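PDB 5FT0: GP37 from Pseudomonas phage phikz, which inhibits the bacterial RNA degradosome, probably by acting on its ribonuclease RNase E during phage infection. Local coordinates for residues I128-G133 with V223-K228; E9-A14 with E28-H33; I41-T46 with F59-S64. One frame throughout, in Å; residues are numbered along the deposited sequence.

Contact 1: residues I128-G133 with V223-K228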
# COMPACT_ATOMS: atom_id res chain seq x y z
N ILE A 128 5.19 -17.74 0.61
CA ILE A 128 4.59 -18.39 1.77
C ILE A 128 3.78 -17.34 2.51
O ILE A 128 4.29 -16.26 2.84
CB ILE A 128 5.66 -18.99 2.70
CG1 ILE A 128 6.56 -19.96 1.94
CG2 ILE A 128 5.00 -19.70 3.88
CD1 ILE A 128 7.77 -20.42 2.73
N GLU A 129 2.51 -17.64 2.77
CA GLU A 129 1.63 -16.73 3.48
C GLU A 129 1.11 -17.41 4.74
O GLU A 129 0.48 -18.48 4.66
CB GLU A 129 0.46 -16.28 2.59
CG GLU A 129 -0.48 -15.31 3.28
CD GLU A 129 -1.49 -14.70 2.32
OE1 GLU A 129 -1.30 -14.83 1.09
OE2 GLU A 129 -2.47 -14.08 2.79
N PHE A 130 1.38 -16.81 5.89
CA PHE A 130 0.81 -17.27 7.15
C PHE A 130 -0.58 -16.68 7.31
O PHE A 130 -0.78 -15.48 7.11
CB PHE A 130 1.70 -16.86 8.32
CG PHE A 130 3.11 -17.39 8.23
CD1 PHE A 130 3.42 -18.63 8.76
CD2 PHE A 130 4.10 -16.65 7.62
CE1 PHE A 130 4.71 -19.12 8.69
CE2 PHE A 130 5.39 -17.14 7.53
CZ PHE A 130 5.70 -18.38 8.07
N MSE A 131 -1.55 -17.53 7.65
CA MSE A 131 -2.93 -17.10 7.75
C MSE A 131 -3.57 -17.53 9.07
O MSE A 131 -4.36 -18.48 9.10
CB MSE A 131 -3.74 -17.64 6.57
CG MSE A 131 -3.16 -17.28 5.21
SE MSE A 131 -4.11 -18.12 3.73
CE MSE A 131 -5.83 -17.23 3.92
N PRO A 132 -3.23 -16.84 10.16
CA PRO A 132 -3.78 -17.21 11.46
C PRO A 132 -5.28 -16.96 11.52
O PRO A 132 -5.79 -15.99 10.96
CB PRO A 132 -3.03 -16.30 12.44
CG PRO A 132 -2.65 -15.12 11.62
CD PRO A 132 -2.37 -15.64 10.24
N GLY A 133 -5.98 -17.86 12.20
CA GLY A 133 -7.42 -17.77 12.34
C GLY A 133 -8.22 -18.21 11.14
O GLY A 133 -9.45 -18.08 11.15
N VAL A 223 -8.54 -23.14 17.89
CA VAL A 223 -7.51 -22.29 17.30
C VAL A 223 -7.30 -22.76 15.86
O VAL A 223 -7.07 -23.95 15.63
CB VAL A 223 -6.20 -22.34 18.09
CG1 VAL A 223 -5.14 -21.49 17.41
CG2 VAL A 223 -6.43 -21.86 19.52
N LEU A 224 -7.38 -21.83 14.92
CA LEU A 224 -7.22 -22.13 13.50
C LEU A 224 -5.96 -21.44 12.98
O LEU A 224 -5.64 -20.32 13.38
CB LEU A 224 -8.44 -21.66 12.70
CG LEU A 224 -9.81 -22.20 13.11
CD1 LEU A 224 -10.90 -21.60 12.24
CD2 LEU A 224 -9.83 -23.72 13.03
N PHE A 225 -5.26 -22.12 12.07
CA PHE A 225 -4.08 -21.56 11.43
C PHE A 225 -3.89 -22.22 10.08
O PHE A 225 -4.00 -23.45 9.96
CB PHE A 225 -2.83 -21.75 12.30
CG PHE A 225 -1.71 -20.80 11.96
CD1 PHE A 225 -0.93 -20.99 10.83
CD2 PHE A 225 -1.44 -19.71 12.78
CE1 PHE A 225 0.10 -20.11 10.53
CE2 PHE A 225 -0.41 -18.83 12.48
CZ PHE A 225 0.36 -19.03 11.35
N THR A 226 -3.61 -21.41 9.07
CA THR A 226 -3.35 -21.90 7.72
C THR A 226 -2.04 -21.32 7.21
O THR A 226 -1.73 -20.15 7.46
CB THR A 226 -4.50 -21.55 6.76
OG1 THR A 226 -5.69 -22.24 7.15
CG2 THR A 226 -4.15 -21.94 5.33
N ILE A 227 -1.26 -22.15 6.53
CA ILE A 227 -0.08 -21.71 5.79
C ILE A 227 -0.34 -21.96 4.31
O ILE A 227 -0.69 -23.09 3.93
CB ILE A 227 1.19 -22.44 6.25
CG1 ILE A 227 1.44 -22.19 7.74
CG2 ILE A 227 2.38 -22.00 5.42
CD1 ILE A 227 2.69 -22.86 8.26
N LYS A 228 -0.19 -20.93 3.50
CA LYS A 228 -0.36 -21.03 2.06
C LYS A 228 0.99 -20.91 1.38
O LYS A 228 1.77 -20.00 1.70
CB LYS A 228 -1.31 -19.96 1.52
CG LYS A 228 -1.50 -20.04 0.00
CD LYS A 228 -2.46 -18.97 -0.52
CE LYS A 228 -1.82 -17.61 -0.55
NZ LYS A 228 -2.73 -16.59 -1.13

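Contact 2: residues E9-A14 with E28-H33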
# COMPACT_ATOMS: atom_id res chain seq x y z
N GLU A 9 -4.40 -7.97 29.99
CA GLU A 9 -4.14 -9.05 30.93
C GLU A 9 -4.90 -10.33 30.56
O GLU A 9 -4.35 -11.43 30.68
CB GLU A 9 -4.50 -8.62 32.36
CG GLU A 9 -3.56 -7.58 32.95
CD GLU A 9 -4.16 -6.18 32.96
OE1 GLU A 9 -4.87 -5.83 31.99
OE2 GLU A 9 -3.92 -5.44 33.94
N GLU A 10 -6.16 -10.21 30.11
CA GLU A 10 -6.88 -11.41 29.66
C GLU A 10 -6.18 -12.04 28.47
O GLU A 10 -6.11 -13.27 28.36
CB GLU A 10 -8.33 -11.09 29.29
CG GLU A 10 -9.01 -9.95 30.04
CD GLU A 10 -10.46 -9.74 29.63
OE1 GLU A 10 -11.08 -10.67 29.08
OE2 GLU A 10 -10.96 -8.62 29.83
N GLN A 11 -5.69 -11.21 27.54
CA GLN A 11 -4.97 -11.73 26.39
C GLN A 11 -3.70 -12.44 26.82
O GLN A 11 -3.43 -13.57 26.39
CB GLN A 11 -4.66 -10.60 25.41
CG GLN A 11 -5.87 -9.76 25.04
CD GLN A 11 -5.50 -8.51 24.26
OE1 GLN A 11 -4.72 -8.57 23.31
NE2 GLN A 11 -6.07 -7.37 24.66
N LEU A 12 -2.90 -11.80 27.68
CA LEU A 12 -1.64 -12.39 28.11
C LEU A 12 -1.87 -13.68 28.89
O LEU A 12 -1.09 -14.63 28.77
CB LEU A 12 -0.85 -11.39 28.95
CG LEU A 12 0.55 -11.82 29.40
CD1 LEU A 12 1.38 -12.25 28.20
CD2 LEU A 12 1.23 -10.69 30.13
N GLN A 13 -2.95 -13.74 29.67
CA GLN A 13 -3.26 -14.97 30.41
C GLN A 13 -3.57 -16.12 29.46
O GLN A 13 -3.13 -17.25 29.68
CB GLN A 13 -4.42 -14.72 31.37
CG GLN A 13 -4.04 -13.90 32.59
CD GLN A 13 -5.24 -13.28 33.28
OE1 GLN A 13 -6.38 -13.63 33.00
NE2 GLN A 13 -4.98 -12.35 34.19
N ALA A 14 -4.34 -15.85 28.40
CA ALA A 14 -4.60 -16.88 27.40
C ALA A 14 -3.32 -17.26 26.66
O ALA A 14 -3.06 -18.44 26.43
CB ALA A 14 -5.67 -16.40 26.42
N GLU A 28 -2.34 -4.65 24.06
CA GLU A 28 -3.03 -3.51 24.64
C GLU A 28 -4.50 -3.86 24.84
O GLU A 28 -5.02 -4.81 24.24
CB GLU A 28 -2.92 -2.27 23.75
CG GLU A 28 -1.51 -1.75 23.55
CD GLU A 28 -1.46 -0.54 22.64
OE1 GLU A 28 -2.18 -0.54 21.62
OE2 GLU A 28 -0.71 0.41 22.94
N ASP A 29 -5.17 -3.08 25.68
CA ASP A 29 -6.61 -3.22 25.85
C ASP A 29 -7.31 -3.05 24.51
O ASP A 29 -6.99 -2.16 23.72
CB ASP A 29 -7.14 -2.19 26.85
CG ASP A 29 -6.60 -2.40 28.25
OD1 ASP A 29 -6.10 -3.50 28.55
OD2 ASP A 29 -6.70 -1.45 29.06
N ILE A 30 -8.27 -3.94 24.24
CA ILE A 30 -9.05 -3.94 23.00
C ILE A 30 -10.44 -3.42 23.33
O ILE A 30 -11.09 -3.91 24.27
CB ILE A 30 -9.16 -5.35 22.40
CG1 ILE A 30 -7.81 -5.98 22.06
CG2 ILE A 30 -9.94 -5.28 21.10
CD1 ILE A 30 -7.22 -5.53 20.75
N SER A 31 -10.91 -2.44 22.56
CA SER A 31 -12.33 -2.09 22.56
C SER A 31 -12.99 -2.81 21.39
O SER A 31 -12.56 -2.65 20.24
CB SER A 31 -12.53 -0.58 22.46
OG SER A 31 -13.91 -0.25 22.43
N VAL A 32 -14.02 -3.61 21.68
CA VAL A 32 -14.63 -4.49 20.70
C VAL A 32 -16.04 -4.01 20.39
O VAL A 32 -16.86 -3.84 21.30
CB VAL A 32 -14.66 -5.95 21.18
CG1 VAL A 32 -15.35 -6.84 20.16
CG2 VAL A 32 -13.25 -6.45 21.46
N HIS A 33 -16.32 -3.80 19.11
CA HIS A 33 -17.66 -3.56 18.61
C HIS A 33 -18.05 -4.70 17.68
O HIS A 33 -17.20 -5.25 16.97
CB HIS A 33 -17.77 -2.23 17.86
CG HIS A 33 -17.50 -1.03 18.71
ND1 HIS A 33 -18.50 -0.19 19.16
CD2 HIS A 33 -16.33 -0.51 19.17
CE1 HIS A 33 -17.96 0.78 19.88
NE2 HIS A 33 -16.65 0.61 19.90
O HOH W 1 -5.90 -3.43 31.53
O HOH W 2 -3.68 -6.28 21.70

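Contact 3: residues I41-T46 with F59-S64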
# COMPACT_ATOMS: atom_id res chain seq x y z
N ILE A 41 -26.48 -14.22 8.07
CA ILE A 41 -26.20 -14.89 9.34
C ILE A 41 -24.71 -14.79 9.65
O ILE A 41 -24.02 -15.80 9.79
CB ILE A 41 -26.66 -16.36 9.31
CG1 ILE A 41 -28.06 -16.47 8.70
CG2 ILE A 41 -26.68 -16.95 10.72
CD1 ILE A 41 -28.37 -17.85 8.15
N SER A 42 -24.20 -13.56 9.76
CA SER A 42 -22.79 -13.36 10.06
C SER A 42 -22.65 -12.27 11.11
O SER A 42 -23.55 -11.44 11.31
CB SER A 42 -21.99 -13.01 8.81
OG SER A 42 -22.34 -11.73 8.32
N VAL A 43 -21.51 -12.28 11.79
CA VAL A 43 -21.16 -11.28 12.79
C VAL A 43 -19.95 -10.52 12.29
O VAL A 43 -18.92 -11.12 11.96
CB VAL A 43 -20.88 -11.92 14.16
CG1 VAL A 43 -20.42 -10.86 15.16
CG2 VAL A 43 -22.11 -12.64 14.68
N PHE A 44 -20.07 -9.20 12.20
CA PHE A 44 -18.95 -8.33 11.88
C PHE A 44 -18.38 -7.77 13.17
O PHE A 44 -19.13 -7.27 14.01
CB PHE A 44 -19.38 -7.19 10.94
CG PHE A 44 -18.25 -6.29 10.54
CD1 PHE A 44 -17.36 -6.67 9.56
CD2 PHE A 44 -18.08 -5.06 11.16
CE1 PHE A 44 -16.32 -5.84 9.19
CE2 PHE A 44 -17.04 -4.23 10.79
CZ PHE A 44 -16.15 -4.62 9.80
N VAL A 45 -17.06 -7.85 13.32
CA VAL A 45 -16.38 -7.47 14.55
C VAL A 45 -15.35 -6.39 14.23
O VAL A 45 -14.64 -6.49 13.23
CB VAL A 45 -15.71 -8.69 15.22
CG1 VAL A 45 -14.99 -8.27 16.50
CG2 VAL A 45 -16.74 -9.76 15.51
N THR A 46 -15.27 -5.38 15.09
CA THR A 46 -14.26 -4.33 15.00
C THR A 46 -13.50 -4.25 16.31
O THR A 46 -14.10 -4.19 17.38
CB THR A 46 -14.91 -2.98 14.67
OG1 THR A 46 -15.59 -3.06 13.41
CG2 THR A 46 -13.85 -1.88 14.60
N PHE A 59 -17.34 -13.75 11.09
CA PHE A 59 -17.51 -15.17 11.33
C PHE A 59 -18.99 -15.52 11.31
O PHE A 59 -19.86 -14.65 11.42
CB PHE A 59 -16.85 -15.61 12.65
CG PHE A 59 -17.55 -15.11 13.89
CD1 PHE A 59 -17.20 -13.89 14.45
CD2 PHE A 59 -18.52 -15.87 14.51
CE1 PHE A 59 -17.83 -13.43 15.59
CE2 PHE A 59 -19.16 -15.42 15.66
CZ PHE A 59 -18.81 -14.20 16.20
N LYS A 60 -19.27 -16.82 11.16
CA LYS A 60 -20.63 -17.32 11.10
C LYS A 60 -20.99 -17.92 12.46
O LYS A 60 -20.44 -18.97 12.82
CB LYS A 60 -20.77 -18.38 10.01
CG LYS A 60 -20.25 -17.95 8.64
CD LYS A 60 -21.08 -16.86 7.99
CE LYS A 60 -22.51 -17.31 7.72
NZ LYS A 60 -22.60 -18.52 6.85
N PRO A 61 -21.89 -17.31 13.23
CA PRO A 61 -22.22 -17.86 14.55
C PRO A 61 -22.99 -19.17 14.45
O PRO A 61 -23.78 -19.39 13.53
CB PRO A 61 -23.08 -16.76 15.18
CG PRO A 61 -23.69 -16.05 14.02
CD PRO A 61 -22.64 -16.07 12.93
N GLN A 62 -22.73 -20.05 15.42
CA GLN A 62 -23.41 -21.34 15.52
C GLN A 62 -24.54 -21.33 16.55
O GLN A 62 -25.22 -22.34 16.72
CB GLN A 62 -22.40 -22.44 15.86
CG GLN A 62 -21.42 -22.73 14.74
CD GLN A 62 -22.11 -23.08 13.44
OE1 GLN A 62 -23.04 -23.90 13.41
NE2 GLN A 62 -21.68 -22.47 12.35
N SER A 63 -24.73 -20.21 17.24
CA SER A 63 -25.90 -19.96 18.06
C SER A 63 -26.10 -18.45 18.10
O SER A 63 -25.34 -17.70 17.47
CB SER A 63 -25.76 -20.58 19.46
OG SER A 63 -24.61 -20.09 20.13
N SER A 64 -27.11 -17.99 18.82
CA SER A 64 -27.41 -16.57 18.84
C SER A 64 -26.21 -15.80 19.39
O SER A 64 -25.73 -16.11 20.48
CB SER A 64 -28.66 -16.27 19.67
OG SER A 64 -28.47 -16.61 21.04

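Contact 1: residues I128-G133 with V223-K228
The carbonyl oxygen of Lys228 is gripped twice by the facing strand: Glu129 N donates a nearly straight bond to it (2.7 Å, N-H...O 169°), and Ile128 CA adds a C-H...O contact at 3.2 Å. Lys228 N returns a bond to Glu129 O, closing a hydrogen-bonded antiparallel pair. Met131 and Thr226 form the next such pair. Here Met131 N meets Thr226 O at 2.6 Å, whereas Thr226 N stands well above the plane of the Met131 carbonyl. Strands 122-132 and 220-232 are neighbours in the middle of a seven-stranded antiparallel sheet, with helix 158-187 packed on the face carrying Phe130, Phe225 and Ile227. On that face Pro132 lies over the Phe225 ring as an off-centre CH-pi contact, its CA 4.1 Å from the centroid, while Pro132 CB reaches Phe225 CE2 at 3.6 Å. With CG roughly anti to the backbone N (chi1 -159°), the Phe225 side chain leans toward these atoms. The other face is polar at one end. Glu129 OE1 forms a salt bridge with Lys228 NZ (3.2 Å), the hydrogen bond within it weak, and Arg254 of the second subunit makes a long, weak ion pair with the same oxygen. Beside them the selenium of Met131, present as selenomethionine, rests 4.0 Å from Lys228 CB.

Contact 2: residues E9-A14 with E28-H33
Gln11 reaches from helix 8-15 to the chain entering strand 30-37, and its side chain can be followed outward atom by atom. CB leaves the helix toward Glu28 and Ile30, and CG continues in the same direction, anti to the carbonyl carbon (chi1 -52°). The chain stays extended at chi2, carrying the amide across the gap between the two segments, while the side chain also packs on Ile78 of helix 67-82. CD comes within 4.1 Å of Ile30 CG1, the two side chains crossing at about a right angle. At the tip the two amide atoms divide the work. OE1 accepts a hydrogen bond from a water at 3.0 Å, and that water in turn accepts one from Glu28 N. NE2 donates its main bond directly to Glu28 O at 2.8 Å; the bond is bent, with the nitrogen raised 35° from the carbonyl plane. NE2 also lies 3.4 Å from Ile30 CG1, and Ile6 O and Thr7 O are weak acceptors sharing what remains of its donor capacity. One side chain therefore ties the helix to the backbone just ahead of strand 30-37, an inner strand of the four-stranded sheet, and, weakly, to the end of strand 4-6 and the residue that follows it. Nearer the start of the helix, Glu9 OE1 and Asp29 OD1 lie 4.3 Å apart, with a second water bonded to both. Asp29 OD1 also accepts a bond from Trp8 N. Two carboxylates this close would probably disfavour each other if both are charged, and the shared water together with the Trp8 N-H likely eases that cost.

Contact 3: residues I41-T46 with F59-S64
Ile41 adopts a left-handed backbone conformation (phi 57°, psi 59°), uncommon for a beta-branched residue, and presents its carbonyl oxygen to aliphatic carbons of the facing loop. Lys60 CE lies 3.0 Å from Ile41 O, a tight approach, and Pro61 CD lies 3.4 Å from the same oxygen. The lysine gets there by curling: bends at chi2, chi3 and chi4 fold its chain back over the Ile41 carbonyl, with CD also lying 4.0 Å from Ser42 CB. Ser42 directs its hydroxyl elsewhere, to a hydrogen bond with Asp40 OD2. The unusual backbone at Ile41 belongs to a G1 beta bulge, in which Ile41 and Ser42 together face Asn37, where strand 30-37 turns back into strand 42-48. On the other side of strand 42-48, strand 55-59 ends the four-stranded antiparallel sheet, and its last residue, Phe59, pairs with Val43. Val43 N bonds to Phe59 O at 2.9 Å with the donor almost in line with the carbonyl, and Phe59 N answers to Val43 O at 3.2 Å. Beyond this pair the chain leaves the sheet. Side chains pack beside the pair as well as past it. With CG held between the backbone N and the carbonyl carbon (chi1 69°), the Phe59 ring lies alongside Val43, which sets CB over one ring face, 4.0 Å from the centroid, in a CH-pi contact. Val45 approaches differently, bringing CG2 to the ring edge at 3.8 Å from Phe59 CE1. The two methyls of Val43 serve different partners, CG1 touching the ring and CG2 meeting Pro61 CG at 3.8 Å. Helix 67-82 packs against the same residues: Tyr73 stacks on the Phe59 ring, and Met69 touches both Phe59 and Pro61.

Contact 1 is the central one, close to the centre of the folded chain and partly buried, whereas contacts 2 and 3 each sit about 21 Å from that centre. Contact 2 is a surface contact; contact 3 is partly buried, with Ile41 and Lys60 exposed. Contacts 2 and 3 share the four-stranded sheet and meet directly, since strands 30-37 and 42-48 are neighbours: His33 O is probably hydrogen-bonded to Thr46 N at 2.7 Å. Contact 1 belongs to the seven-stranded sheet and touches neither. Chemistry follows place. A continuous backbone ladder carries 128-133 with 223-228; a single pair and apolar packing join 41-46 to 59-64 where a strand ends; and 9-14 meets 28-33 through one amide and waters.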